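Arylamine n-acetyltransferase (Mycobacterium smegmatis, PDB 1W5R) catalyses acetyl transfer from acetyl-CoA to arylamines, probably by way of an acetyl-enzyme thioester intermediate. Local coordinates at residues G26-I31 with G125-D130; L211-V216 with D250-R255. The protein carries 1 engineered substitution. All coordinates share one frame; numbering follows the deposited sequence.

Contact 1 of 2, residues G26-I31 with G125-D130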
ATOM      1  N   GLY A  26      11.617 -32.279  -5.189  1.00 20.31           N
ATOM      2  CA  GLY A  26      12.059 -31.020  -5.794  1.00 19.63           C
ATOM      3  C   GLY A  26      11.057 -30.454  -6.788  1.00 19.50           C
ATOM      4  O   GLY A  26      10.783 -29.250  -6.800  1.00 19.95           O
ATOM      5  N   THR A  27      10.496 -31.333  -7.611  1.00 18.81           N
ATOM      6  CA  THR A  27       9.488 -30.944  -8.595  1.00 18.62           C
ATOM      7  C   THR A  27       8.219 -30.454  -7.892  1.00 17.46           C
ATOM      8  O   THR A  27       7.628 -29.467  -8.314  1.00 17.72           O
ATOM      9  CB  THR A  27       9.142 -32.104  -9.543  1.00 19.17           C
ATOM     10  OG1 THR A  27      10.293 -32.427 -10.327  1.00 21.37           O
ATOM     11  CG2 THR A  27       7.988 -31.735 -10.482  1.00 20.31           C
ATOM     12  N   LEU A  28       7.822 -31.149  -6.829  1.00 16.58           N
ATOM     13  CA  LEU A  28       6.620 -30.771  -6.084  1.00 15.84           C
ATOM     14  C   LEU A  28       6.751 -29.345  -5.558  1.00 15.62           C
ATOM     15  O   LEU A  28       5.824 -28.531  -5.705  1.00 15.65           O
ATOM     16  CB  LEU A  28       6.341 -31.762  -4.957  1.00 15.90           C
ATOM     17  CG  LEU A  28       4.975 -31.636  -4.261  1.00 15.42           C
ATOM     18  CD1 LEU A  28       3.810 -31.817  -5.233  1.00 17.42           C
ATOM     19  CD2 LEU A  28       4.899 -32.640  -3.131  1.00 15.76           C
ATOM     20  N   HIS A  29       7.904 -29.019  -4.982  1.00 15.39           N
ATOM     21  CA  HIS A  29       8.165 -27.644  -4.534  1.00 15.00           C
ATOM     22  C   HIS A  29       8.110 -26.633  -5.689  1.00 14.70           C
ATOM     23  O   HIS A  29       7.499 -25.567  -5.583  1.00 14.49           O
ATOM     24  CB  HIS A  29       9.529 -27.561  -3.834  1.00 15.52           C
ATOM     25  CG  HIS A  29       9.533 -28.116  -2.447  1.00 16.12           C
ATOM     26  ND1 HIS A  29       9.354 -27.328  -1.330  1.00 15.99           N
ATOM     27  CD2 HIS A  29       9.689 -29.383  -1.991  1.00 17.93           C
ATOM     28  CE1 HIS A  29       9.404 -28.084  -0.249  1.00 16.90           C
ATOM     29  NE2 HIS A  29       9.613 -29.334  -0.622  1.00 17.81           N
ATOM     30  N   ALA A  30       8.753 -26.965  -6.805  1.00 13.97           N
ATOM     31  CA  ALA A  30       8.806 -26.051  -7.943  1.00 13.92           C
ATOM     32  C   ALA A  30       7.428 -25.795  -8.539  1.00 13.67           C
ATOM     33  O   ALA A  30       7.099 -24.656  -8.883  1.00 13.92           O
ATOM     34  CB  ALA A  30       9.764 -26.582  -9.017  1.00 13.91           C
ATOM     35  N   ILE A  31       6.627 -26.853  -8.662  1.00 13.35           N
ATOM     36  CA  ILE A  31       5.285 -26.718  -9.234  1.00 13.06           C
ATOM     37  C   ILE A  31       4.377 -25.869  -8.332  1.00 12.09           C
ATOM     38  O   ILE A  31       3.690 -24.986  -8.824  1.00 12.50           O
ATOM     39  CB  ILE A  31       4.657 -28.091  -9.533  1.00 13.25           C
ATOM     40  CG1 ILE A  31       5.368 -28.736 -10.733  1.00 15.12           C
ATOM     41  CG2 ILE A  31       3.147 -27.959  -9.810  1.00 14.66           C
ATOM     42  CD1 ILE A  31       4.791 -30.067 -11.153  1.00 17.60           C
ATOM     43  N   GLY A 125       6.298 -41.178   3.392  1.00 30.88           N
ATOM     44  CA  GLY A 125       5.072 -40.593   3.933  1.00 27.68           C
ATOM     45  C   GLY A 125       4.326 -39.775   2.891  1.00 25.18           C
ATOM     46  O   GLY A 125       4.497 -39.978   1.684  1.00 24.85           O
ATOM     47  N   ARG A 126       3.498 -38.847   3.359  1.00 22.74           N
ATOM     48  CA  ARG A 126       2.682 -38.035   2.460  1.00 20.12           C
ATOM     49  C   ARG A 126       2.870 -36.553   2.735  1.00 18.67           C
ATOM     50  O   ARG A 126       3.324 -36.169   3.819  1.00 17.75           O
ATOM     51  CB  ARG A 126       1.205 -38.404   2.579  1.00 20.17           C
ATOM     52  CG  ARG A 126       0.922 -39.891   2.345  1.00 20.30           C
ATOM     53  CD  ARG A 126      -0.558 -40.158   2.193  1.00 21.54           C
ATOM     54  NE  ARG A 126      -1.061 -39.748   0.875  1.00 21.85           N
ATOM     55  CZ  ARG A 126      -1.069 -40.520  -0.214  1.00 21.19           C
ATOM     56  NH1 ARG A 126      -0.579 -41.757  -0.165  1.00 22.46           N
ATOM     57  NH2 ARG A 126      -1.545 -40.059  -1.362  1.00 19.40           N
ATOM     58  N   TYR A 127       2.520 -35.740   1.737  1.00 17.30           N
ATOM     59  CA  TYR A 127       2.619 -34.292   1.835  1.00 16.28           C
ATOM     60  C   TYR A 127       1.265 -33.637   1.650  1.00 15.01           C
ATOM     61  O   TYR A 127       0.489 -34.034   0.772  1.00 15.07           O
ATOM     62  CB  TYR A 127       3.586 -33.761   0.785  1.00 17.84           C
ATOM     63  CG  TYR A 127       4.992 -34.190   1.078  1.00 19.44           C
ATOM     64  CD1 TYR A 127       5.459 -35.448   0.678  1.00 20.86           C
ATOM     65  CD2 TYR A 127       5.841 -33.361   1.802  1.00 20.18           C
ATOM     66  CE1 TYR A 127       6.768 -35.851   0.986  1.00 21.56           C
ATOM     67  CE2 TYR A 127       7.136 -33.747   2.102  1.00 21.12           C
ATOM     68  CZ  TYR A 127       7.592 -34.981   1.699  1.00 21.41           C
ATOM     69  OH  TYR A 127       8.884 -35.330   2.026  1.00 22.94           O
ATOM     70  N   LEU A 128       0.983 -32.650   2.493  1.00 12.83           N
ATOM     71  CA  LEU A 128      -0.157 -31.760   2.262  1.00 11.72           C
ATOM     72  C   LEU A 128       0.201 -30.745   1.193  1.00 11.79           C
ATOM     73  O   LEU A 128       1.238 -30.078   1.269  1.00 11.37           O
ATOM     74  CB  LEU A 128      -0.563 -31.053   3.555  1.00 11.58           C
ATOM     75  CG  LEU A 128      -1.725 -30.053   3.418  1.00 10.50           C
ATOM     76  CD1 LEU A 128      -3.007 -30.733   2.946  1.00 11.16           C
ATOM     77  CD2 LEU A 128      -1.912 -29.310   4.719  1.00 11.38           C
ATOM     78  N   VAL A 129      -0.659 -30.643   0.181  1.00 11.01           N
ATOM     79  CA  VAL A 129      -0.470 -29.672  -0.893  1.00 10.66           C
ATOM     80  C   VAL A 129      -1.780 -28.905  -1.026  1.00 10.41           C
ATOM     81  O   VAL A 129      -2.852 -29.504  -1.124  1.00 10.36           O
ATOM     82  CB  VAL A 129      -0.089 -30.365  -2.225  1.00 11.06           C
ATOM     83  CG1 VAL A 129      -0.029 -29.355  -3.346  1.00 12.64           C
ATOM     84  CG2 VAL A 129       1.271 -31.073  -2.064  1.00 12.46           C
ATOM     85  N   ASP A 130      -1.686 -27.580  -0.999  1.00  9.39           N
ATOM     86  CA  ASP A 130      -2.890 -26.757  -1.086  1.00  9.24           C
ATOM     87  C   ASP A 130      -2.517 -25.456  -1.755  1.00  9.24           C
ATOM     88  O   ASP A 130      -1.878 -24.608  -1.149  1.00 10.19           O
ATOM     89  CB  ASP A 130      -3.453 -26.512   0.318  1.00  9.58           C
ATOM     90  CG  ASP A 130      -4.682 -25.598   0.328  1.00  9.47           C
ATOM     91  OD1 ASP A 130      -5.241 -25.297  -0.754  1.00  8.55           O
ATOM     92  OD2 ASP A 130      -5.097 -25.202   1.448  1.00  9.34           O
TER
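Leu28 on helix 25-38 faces Val129 on strand 127-129 with their CA atoms 8.9 Å apart, a separation too wide for backbone contact, so side chains alone bridge helix and strand. Successive side chains of the strand alternate: Tyr127 and Val129 point toward the helix, while Leu128 turns its back on it and lies against Val115 of the adjoining strand 111-119. Leucine suits the helix position because its forked end offers two methyls. CG stands opposite the backbone N (chi1 -169°), extending the fork across the gap, and it meets Val129 tip to tip. Both prongs approach the same valine methyl, with Leu28 CD1 4.1 Å from Val129 CG2 and Leu28 CD2 equally far from that carbon. CD2 also spans two strand positions, for it lies 4.3 Å from Tyr127 CB, at the root of that side chain and oblique to its ring. Tyrosine, apolar at its root and polar at its hydroxyl, suits this partly exposed position. The beta-branched valine fits an extended strand and presents the short methyl CG2 to the fork. The apolar patch continues beyond the pair, since Leu28 also rests on Leu84 and Val129 on Leu80, both of helix 73-87. The residue after Val129 is of another kind: Asp130 binds His113 NE2 through OD2 and Asn77 ND2 through OD1, consistent with the His-Asp part of the Cys-His-Asp triad of this family, whose cysteine is replaced by an engineered glutamine in this variant. No hydrogen bond crosses between the two segments. The chemistry is therefore purely dispersive and hydrophobic, a buried seam between the helical part and the sheet whose strand leads directly into the presumed catalytic aspartate.

Contact 2 of 2, residues L211-V216 with D250-R255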
ATOM      1  N   LEU A 211     -16.424 -10.523  -3.751  1.00  9.03           N
ATOM      2  CA  LEU A 211     -15.361 -10.804  -4.705  1.00  9.22           C
ATOM      3  C   LEU A 211     -14.052 -11.047  -3.968  1.00  8.80           C
ATOM      4  O   LEU A 211     -13.615 -10.187  -3.194  1.00  8.82           O
ATOM      5  CB  LEU A 211     -15.182  -9.584  -5.616  1.00  9.52           C
ATOM      6  CG  LEU A 211     -13.941  -9.570  -6.511  1.00 10.90           C
ATOM      7  CD1 LEU A 211     -14.115 -10.521  -7.671  1.00 13.45           C
ATOM      8  CD2 LEU A 211     -13.647  -8.162  -7.027  1.00 11.86           C
ATOM      9  N   THR A 212     -13.423 -12.198  -4.215  1.00  8.22           N
ATOM     10  CA  THR A 212     -12.094 -12.487  -3.667  1.00  7.87           C
ATOM     11  C   THR A 212     -11.169 -12.865  -4.812  1.00  7.73           C
ATOM     12  O   THR A 212     -11.486 -13.762  -5.605  1.00  8.32           O
ATOM     13  CB  THR A 212     -12.101 -13.645  -2.657  1.00  8.06           C
ATOM     14  OG1 THR A 212     -12.893 -13.286  -1.525  1.00 10.83           O
ATOM     15  CG2 THR A 212     -10.677 -13.978  -2.192  1.00  9.68           C
ATOM     16  N   VAL A 213     -10.040 -12.166  -4.905  1.00  7.85           N
ATOM     17  CA  VAL A 213      -9.014 -12.456  -5.903  1.00  8.38           C
ATOM     18  C   VAL A 213      -7.671 -12.470  -5.187  1.00  8.29           C
ATOM     19  O   VAL A 213      -7.410 -11.617  -4.339  1.00  9.63           O
ATOM     20  CB  VAL A 213      -9.024 -11.405  -7.057  1.00  8.89           C
ATOM     21  CG1 VAL A 213      -8.032 -11.789  -8.151  1.00  9.84           C
ATOM     22  CG2 VAL A 213     -10.413 -11.271  -7.657  1.00 10.13           C
ATOM     23  N   ALA A 214      -6.815 -13.445  -5.487  1.00  7.67           N
ATOM     24  CA  ALA A 214      -5.534 -13.497  -4.787  1.00  8.11           C
ATOM     25  C   ALA A 214      -4.438 -14.102  -5.640  1.00  8.35           C
ATOM     26  O   ALA A 214      -4.709 -14.822  -6.604  1.00  8.36           O
ATOM     27  CB  ALA A 214      -5.665 -14.270  -3.464  1.00  8.33           C
ATOM     28  N   VAL A 215      -3.196 -13.799  -5.289  1.00  8.60           N
ATOM     29  CA  VAL A 215      -2.050 -14.433  -5.943  1.00  9.38           C
ATOM     30  C   VAL A 215      -0.886 -14.324  -4.967  1.00  9.48           C
ATOM     31  O   VAL A 215      -0.892 -13.454  -4.092  1.00 10.63           O
ATOM     32  CB  VAL A 215      -1.724 -13.790  -7.319  1.00  9.21           C
ATOM     33  CG1 VAL A 215      -1.073 -12.401  -7.160  1.00 11.01           C
ATOM     34  CG2 VAL A 215      -0.879 -14.737  -8.170  1.00 11.03           C
ATOM     35  N   VAL A 216       0.099 -15.210  -5.097  1.00 10.09           N
ATOM     36  CA  VAL A 216       1.229 -15.183  -4.170  1.00 10.31           C
ATOM     37  C   VAL A 216       2.531 -15.268  -4.948  1.00 10.75           C
ATOM     38  O   VAL A 216       2.757 -16.232  -5.683  1.00 11.17           O
ATOM     39  CB  VAL A 216       1.179 -16.335  -3.127  1.00 10.21           C
ATOM     40  CG1 VAL A 216       2.360 -16.240  -2.153  1.00 11.00           C
ATOM     41  CG2 VAL A 216      -0.133 -16.295  -2.352  1.00  9.24           C
ATOM     42  N   ASP A 250      -9.505  -2.953 -13.277  1.00 18.95           N
ATOM     43  CA  ASP A 250      -8.131  -2.776 -13.746  1.00 20.20           C
ATOM     44  C   ASP A 250      -7.155  -3.665 -12.975  1.00 19.72           C
ATOM     45  O   ASP A 250      -6.267  -4.260 -13.576  1.00 20.25           O
ATOM     46  CB  ASP A 250      -7.676  -1.314 -13.684  1.00 20.96           C
ATOM     47  CG  ASP A 250      -6.177  -1.164 -13.947  1.00 23.01           C
ATOM     48  OD1 ASP A 250      -5.433  -0.873 -12.983  1.00 26.64           O
ATOM     49  OD2 ASP A 250      -5.731  -1.375 -15.102  1.00 25.64           O
ATOM     50  N   ALA A 251      -7.326  -3.756 -11.651  1.00 19.97           N
ATOM     51  CA  ALA A 251      -6.476  -4.613 -10.823  1.00 19.70           C
ATOM     52  C   ALA A 251      -6.645  -6.073 -11.235  1.00 19.48           C
ATOM     53  O   ALA A 251      -5.666  -6.799 -11.403  1.00 19.74           O
ATOM     54  CB  ALA A 251      -6.792  -4.422  -9.342  1.00 19.96           C
ATOM     55  N   ILE A 252      -7.898  -6.481 -11.438  1.00 19.38           N
ATOM     56  CA  ILE A 252      -8.205  -7.855 -11.832  1.00 19.54           C
ATOM     57  C   ILE A 252      -7.461  -8.239 -13.122  1.00 19.84           C
ATOM     58  O   ILE A 252      -6.835  -9.291 -13.206  1.00 19.35           O
ATOM     59  CB  ILE A 252      -9.731  -8.048 -11.967  1.00 18.85           C
ATOM     60  CG1 ILE A 252     -10.389  -8.079 -10.579  1.00 19.07           C
ATOM     61  CG2 ILE A 252     -10.068  -9.324 -12.753  1.00 18.23           C
ATOM     62  CD1 ILE A 252     -11.917  -8.050 -10.617  1.00 19.59           C
ATOM     63  N   VAL A 253      -7.501  -7.350 -14.108  1.00 21.41           N
ATOM     64  CA  VAL A 253      -6.891  -7.631 -15.415  1.00 23.31           C
ATOM     65  C   VAL A 253      -5.359  -7.510 -15.393  1.00 24.18           C
ATOM     66  O   VAL A 253      -4.648  -8.384 -15.895  1.00 24.44           O
ATOM     67  CB  VAL A 253      -7.487  -6.705 -16.509  1.00 23.83           C
ATOM     68  CG1 VAL A 253      -6.844  -6.977 -17.866  1.00 24.26           C
ATOM     69  CG2 VAL A 253      -8.982  -6.898 -16.601  1.00 23.55           C
ATOM     70  N   ASN A 254      -4.866  -6.435 -14.793  1.00 25.72           N
ATOM     71  CA  ASN A 254      -3.453  -6.063 -14.922  1.00 26.87           C
ATOM     72  C   ASN A 254      -2.549  -6.405 -13.735  1.00 27.08           C
ATOM     73  O   ASN A 254      -1.346  -6.632 -13.913  1.00 28.06           O
ATOM     74  CB  ASN A 254      -3.342  -4.587 -15.314  1.00 27.31           C
ATOM     75  CG  ASN A 254      -3.963  -4.307 -16.674  1.00 28.28           C
ATOM     76  OD1 ASN A 254      -4.933  -3.564 -16.786  1.00 29.23           O
ATOM     77  ND2 ASN A 254      -3.424  -4.937 -17.711  1.00 29.37           N
ATOM     78  N   ARG A 255      -3.111  -6.429 -12.529  1.00 26.76           N
ATOM     79  CA  ARG A 255      -2.382  -6.939 -11.373  1.00 26.68           C
ATOM     80  C   ARG A 255      -2.480  -8.466 -11.311  1.00 24.69           C
ATOM     81  O   ARG A 255      -1.474  -9.155 -11.115  1.00 24.82           O
ATOM     82  CB  ARG A 255      -2.914  -6.339 -10.068  1.00 26.74           C
ATOM     83  CG  ARG A 255      -2.476  -4.910  -9.741  1.00 28.82           C
ATOM     84  CD  ARG A 255      -2.919  -4.582  -8.312  1.00 28.92           C
ATOM     85  NE  ARG A 255      -2.372  -3.333  -7.788  1.00 34.08           N
ATOM     86  CZ  ARG A 255      -1.384  -3.248  -6.900  1.00 33.12           C
ATOM     87  NH1 ARG A 255      -0.798  -4.344  -6.426  1.00 34.60           N
ATOM     88  NH2 ARG A 255      -0.975  -2.057  -6.485  1.00 35.51           N
TER
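Ile252 of helix 245-255 supplies the helix side of the close packing here, set against Leu211, just before strand 212-216, and Val213 within it. Its CA lies 7.5 Å from the CA of Val213. CG1 sits beside the backbone N (chi1 -73°) and the chain runs on extended from there (chi2 171°), so a side chain that does not leave the helix pointing straight at the strand still arrives at it. The terminal methyl makes the nearest touch: Ile252 CD1 lies 4.0 Å from Leu211 CD2, the two side chains meeting tip to tip. One step back along the isoleucine, CG1 is 4.3 Å from Val213 CG2. The isoleucine arm thus touches Leu211 with its tip and Val213 one carbon earlier, both of which point toward the helix, while Leu211 also rests on Leu44 and Leu47 of helix 44-47. Farther along the strand the fit slackens. Val215 points the same way, yet its CG1 comes only to 5.1 Å from the backbone O of Arg255, and this valine is partly exposed. Arg255 itself is exposed, as suits a charged side chain at this edge, and it packs on Arg233 of the second subunit as well as on Ile240. Thus the buried end is wholly aliphatic, with no hydrogen bond across it, and burial of these methyls away from water contributes to holding the helix on the sheet, along with Ala251 against Phe242; the charged group lies at the looser side, where the second subunit packs.

In the fold
The two contacts follow one another along the chain and lie on opposite sides of its centre, their own centres about 25 Å apart and their nearest atoms about 9 Å apart. Contact 1 joins helix 25-38 to the antiparallel sheet that holds strand 127-129; contact 2 packs helix 245-255 on a separate antiparallel sheet, the one holding strand 212-216. This division is consistent with the helical, barrel and alpha/beta lid regions known in the family. Helix 25-38 connects the two neighbourhoods: Asn36, near its end, makes a backbone hydrogen bond with Val216, and Phe41 just beyond pairs with Ala214. One N-terminal segment therefore touches both beta-sheets.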